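Local coordinates for protein Sodium/sialic acid symporter SiaT (PDB 5NV9) that uses the sodium gradient to carry the sialic acid N-acetylneuraminic acid into the cell, as a LeuT-fold symporter of the sodium:solute symporter family, at residues I248-A253 with M418-F422; S409-M414 with V447-Y452. All coordinates share one frame; numbering follows the deposited sequence.

Interaction 1: residues I248-A253 with M418-F422; sequences IQQFTA and MTGLF
Thr419 enters the groove between Gln249 and Ala253, one turn apart on helix 236-253, its side chain crossing that of Gln249 at about a right angle. The hydroxyl branch leads: Thr419 OG1 lies 3.1 Å from Gln249 CB, while its hydrogen bond goes back to Gly415 O in its own helix. CG2, anti to the backbone N (OG1 at chi1 -62°), turns instead to Ile248 CG2, 3.9 Å away. One turn on, the Phe422 ring offers a face to Thr252 and Ala253: Ala253 CA makes a CH-pi contact, 4.2 Å from the ring centroid, Ala253 CB rests 3.6 Å from Phe422 CD1, and Thr252 O lies over the same face near the rim. Thr252 O is buried without a hydrogen-bond partner. No direct hydrogen bond joins the segments, but a water donates to both Thr252 OG1 (2.8 Å) and Thr419 O (3.1 Å). The contact joins two transmembrane helices of the LeuT fold, with the Gln249 side chain about 8 Å from that of the sialic-acid-binding Arg135. The segment axes, 9.4 Å apart, cross at 58°. Tyr96 of helix 89-102 touches both Thr252 and Phe422, and helix 118-151 packs against Met418.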
# COMPACT_ATOMS: atom_id res chain seq x y z
N ILE A 248 2.04 -2.80 11.44
CA ILE A 248 0.95 -2.47 12.34
C ILE A 248 0.21 -1.26 11.75
O ILE A 248 -1.03 -1.19 11.74
CB ILE A 248 1.42 -2.22 13.77
CG1 ILE A 248 1.95 -3.54 14.35
CG2 ILE A 248 0.27 -1.80 14.65
CD1 ILE A 248 3.00 -3.30 15.44
N GLN A 249 0.95 -0.28 11.28
CA GLN A 249 0.27 0.88 10.63
C GLN A 249 -0.65 0.39 9.52
O GLN A 249 -1.83 0.78 9.43
CB GLN A 249 1.29 1.84 10.05
CG GLN A 249 0.61 2.96 9.30
CD GLN A 249 1.57 4.06 8.87
OE1 GLN A 249 2.53 4.39 9.56
NE2 GLN A 249 1.27 4.67 7.75
N GLN A 250 -0.10 -0.42 8.66
CA GLN A 250 -0.83 -0.85 7.40
C GLN A 250 -2.12 -1.60 7.70
O GLN A 250 -3.14 -1.33 7.09
CB GLN A 250 0.09 -1.71 6.53
CG GLN A 250 -0.48 -2.20 5.18
CD GLN A 250 -0.77 -1.05 4.22
OE1 GLN A 250 0.05 -0.74 3.35
NE2 GLN A 250 -1.93 -0.41 4.40
N PHE A 251 -2.08 -2.48 8.69
CA PHE A 251 -3.18 -3.37 9.01
C PHE A 251 -4.13 -2.96 10.11
O PHE A 251 -5.18 -3.60 10.22
CB PHE A 251 -2.63 -4.81 9.19
CG PHE A 251 -2.07 -5.36 7.91
CD1 PHE A 251 -2.89 -5.98 6.99
CD2 PHE A 251 -0.72 -5.19 7.60
CE1 PHE A 251 -2.38 -6.46 5.78
CE2 PHE A 251 -0.19 -5.66 6.39
CZ PHE A 251 -1.04 -6.29 5.49
N THR A 252 -3.81 -1.91 10.89
CA THR A 252 -4.70 -1.41 11.97
C THR A 252 -5.15 0.05 11.82
O THR A 252 -6.19 0.45 12.32
CB THR A 252 -4.04 -1.55 13.35
OG1 THR A 252 -2.86 -0.75 13.48
CG2 THR A 252 -3.68 -3.00 13.63
N ALA A 253 -4.34 0.88 11.19
CA ALA A 253 -4.52 2.33 11.25
C ALA A 253 -4.70 2.94 9.89
O ALA A 253 -4.84 4.14 9.83
CB ALA A 253 -3.34 2.98 11.98
N MSE A 418 -0.44 8.32 14.01
CA MSE A 418 -1.77 7.78 13.76
C MSE A 418 -1.89 6.36 14.32
O MSE A 418 -2.91 5.96 14.95
CB MSE A 418 -1.97 7.93 12.25
CG MSE A 418 -3.23 7.29 11.67
SE MSE A 418 -3.15 7.38 9.69
CE MSE A 418 -1.75 8.77 9.63
N THR A 419 -0.84 5.58 14.12
CA THR A 419 -0.82 4.18 14.51
C THR A 419 -0.72 4.04 16.04
O THR A 419 -1.32 3.11 16.64
CB THR A 419 0.39 3.46 13.89
OG1 THR A 419 0.32 3.48 12.45
CG2 THR A 419 0.48 2.05 14.38
N GLY A 420 0.05 4.92 16.67
CA GLY A 420 0.13 4.91 18.14
C GLY A 420 -1.23 5.14 18.82
O GLY A 420 -1.52 4.58 19.89
N LEU A 421 -2.02 6.05 18.25
CA LEU A 421 -3.33 6.33 18.74
C LEU A 421 -4.19 5.09 18.82
O LEU A 421 -4.89 4.96 19.81
CB LEU A 421 -4.04 7.40 17.92
CG LEU A 421 -3.55 8.84 18.08
CD1 LEU A 421 -4.06 9.75 16.96
CD2 LEU A 421 -3.99 9.43 19.41
N PHE A 422 -4.16 4.22 17.79
CA PHE A 422 -4.87 2.97 17.81
C PHE A 422 -4.33 2.01 18.86
O PHE A 422 -5.11 1.32 19.53
CB PHE A 422 -4.96 2.26 16.38
CG PHE A 422 -5.91 2.94 15.42
CD1 PHE A 422 -5.51 3.99 14.67
CD2 PHE A 422 -7.23 2.54 15.31
CE1 PHE A 422 -6.39 4.64 13.80
CE2 PHE A 422 -8.11 3.15 14.45
CZ PHE A 422 -7.69 4.21 13.70
O HOH W 1 -2.55 0.30 16.04

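Interaction 2: residues S409-M414 with V447-Y452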
# COMPACT_ATOMS: atom_id res chain seq x y z
N SER A 409 7.43 13.76 2.49
CA SER A 409 8.21 13.19 3.57
C SER A 409 7.65 13.67 4.93
O SER A 409 7.58 12.89 5.88
CB SER A 409 9.71 13.46 3.41
OG SER A 409 10.06 14.75 3.85
N LEU A 410 7.18 14.92 4.97
CA LEU A 410 6.57 15.52 6.17
C LEU A 410 5.28 14.81 6.63
O LEU A 410 5.13 14.47 7.82
CB LEU A 410 6.28 16.99 5.89
CG LEU A 410 5.76 17.84 7.04
CD1 LEU A 410 6.67 17.66 8.23
CD2 LEU A 410 5.72 19.29 6.58
N ILE A 411 4.34 14.60 5.69
CA ILE A 411 3.04 13.94 5.99
C ILE A 411 3.24 12.44 6.35
O ILE A 411 2.54 11.89 7.22
CB ILE A 411 2.05 14.11 4.81
CG1 ILE A 411 0.72 13.47 5.14
CG2 ILE A 411 2.57 13.48 3.54
CD1 ILE A 411 0.15 14.03 6.45
N GLY A 412 4.21 11.80 5.67
CA GLY A 412 4.65 10.44 5.97
C GLY A 412 5.01 10.22 7.41
O GLY A 412 4.74 9.16 7.98
N LEU A 413 5.64 11.21 8.03
CA LEU A 413 5.98 11.11 9.41
C LEU A 413 4.74 10.97 10.34
O LEU A 413 4.88 10.48 11.48
CB LEU A 413 6.76 12.33 9.83
CG LEU A 413 8.11 12.58 9.16
CD1 LEU A 413 8.64 13.95 9.59
CD2 LEU A 413 9.06 11.47 9.55
N MSE A 414 3.56 11.39 9.87
CA MSE A 414 2.31 11.31 10.68
C MSE A 414 1.74 9.91 10.79
O MSE A 414 0.90 9.67 11.68
CB MSE A 414 1.19 12.26 10.27
CG MSE A 414 1.66 13.69 10.02
SE MSE A 414 2.15 14.50 11.74
CE MSE A 414 4.13 14.57 11.51
N VAL A 447 9.14 12.95 16.09
CA VAL A 447 9.37 12.54 14.71
C VAL A 447 10.05 13.63 13.89
O VAL A 447 10.91 13.30 13.06
CB VAL A 447 8.12 11.98 13.95
CG1 VAL A 447 7.50 10.88 14.78
CG2 VAL A 447 7.06 13.03 13.64
N LEU A 448 9.69 14.90 14.10
CA LEU A 448 10.33 16.00 13.35
C LEU A 448 11.81 16.07 13.79
O LEU A 448 12.70 16.22 12.95
CB LEU A 448 9.67 17.37 13.60
CG LEU A 448 8.23 17.56 13.17
CD1 LEU A 448 7.69 18.83 13.84
CD2 LEU A 448 8.15 17.58 11.64
N ALA A 449 12.05 15.97 15.11
CA ALA A 449 13.46 15.83 15.62
C ALA A 449 14.24 14.68 14.93
O ALA A 449 15.40 14.90 14.48
CB ALA A 449 13.46 15.62 17.12
N ALA A 450 13.62 13.49 14.84
CA ALA A 450 14.26 12.28 14.22
C ALA A 450 14.63 12.53 12.77
O ALA A 450 15.77 12.26 12.37
CB ALA A 450 13.35 11.06 14.27
N ARG A 451 13.68 13.08 12.03
CA ARG A 451 13.76 13.19 10.60
C ARG A 451 14.65 14.33 10.21
O ARG A 451 15.47 14.14 9.31
CB ARG A 451 12.37 13.41 9.99
CG ARG A 451 12.35 13.89 8.55
CD ARG A 451 12.84 12.80 7.62
NE ARG A 451 12.83 13.33 6.28
CZ ARG A 451 13.75 14.14 5.78
NH1 ARG A 451 14.83 14.47 6.50
NH2 ARG A 451 13.62 14.62 4.55
N TYR A 452 14.51 15.49 10.87
CA TYR A 452 15.20 16.70 10.45
C TYR A 452 16.41 17.09 11.31
O TYR A 452 17.27 17.86 10.86
CB TYR A 452 14.22 17.86 10.35
CG TYR A 452 13.11 17.65 9.37
CD1 TYR A 452 13.37 17.50 7.99
CD2 TYR A 452 11.78 17.58 9.79
CE1 TYR A 452 12.32 17.25 7.07
CE2 TYR A 452 10.73 17.37 8.88
CZ TYR A 452 11.01 17.21 7.51
OH TYR A 452 9.96 16.98 6.61
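Leu413, following helix 405-412, reaches into the side of helix 433-452, and each part of its side chain finds a different neighbour. CB comes first, 3.9 Å from Val447 CG2. CG, anti to the carbonyl carbon (chi1 -62°), then carries the two methyls along the other helix to the next turn. There CD1 sits 3.8 Å from Arg451 CB and also touches Arg451 CG, while CD2 meets Arg451 CB as well; the leucine thus straddles the root of the arginine, the two side chains crossing at about a right angle. CD1 also lies 4.1 Å from Tyr452 CE2, obliquely to the ring, and is similarly near Leu448 CD2. Its neighbours in the chain add to the contact. Met414, a selenomethionine whose CB points away from the partner helix, bends back at chi2 (-70°) and brings CE to 3.9 Å from Val447 CG2. Leu410 CD1 packs 3.7 Å from Leu448 CD2 and approaches the edge of the Tyr452 ring near its plane. Within helix 433-452, that ring has Arg451 CG over the centre of one face, and Tyr452 CE1 lies over the Arg451 guanidinium, so the two long side chains fold together. Tyr461 of helix 459-475 touches both Leu413 and Arg451. At the polar end, Ser409 OG stands 3.5 Å from Tyr452 OH and 3.6 Å from Arg451 NH2, but it makes weak hydrogen bonds to Asp405 O and Ala406 O of its own helix. No hydrogen bond or salt bridge crosses between the segments: the two transmembrane helices are joined by dispersion and shape, with aliphatic carbon at the middle and polar tips merely adjacent at one margin.

Overall arrangement
From the N terminus, the chain reaches 248-253 first, on helix 236-253. Interaction 1 closes a long, mostly helical loop of 164 residues when helix 415-427 returns to it. Before that, the chain passes through 409-414, the first half of interaction 2, whose partner 447-452 comes only after 418-422; the two contacts therefore cross along the chain, with centres 16 Å apart. Interaction 2 spans just 32 residues and joins helix 405-412 to helix 433-452. The broken transmembrane span 404-427 is common to both: its first half packs on a later helix, its second on helix 236-253, whose Phe243 lines the sialic acid pocket and whose Gln249 side chain is about 10 Å from the ligand.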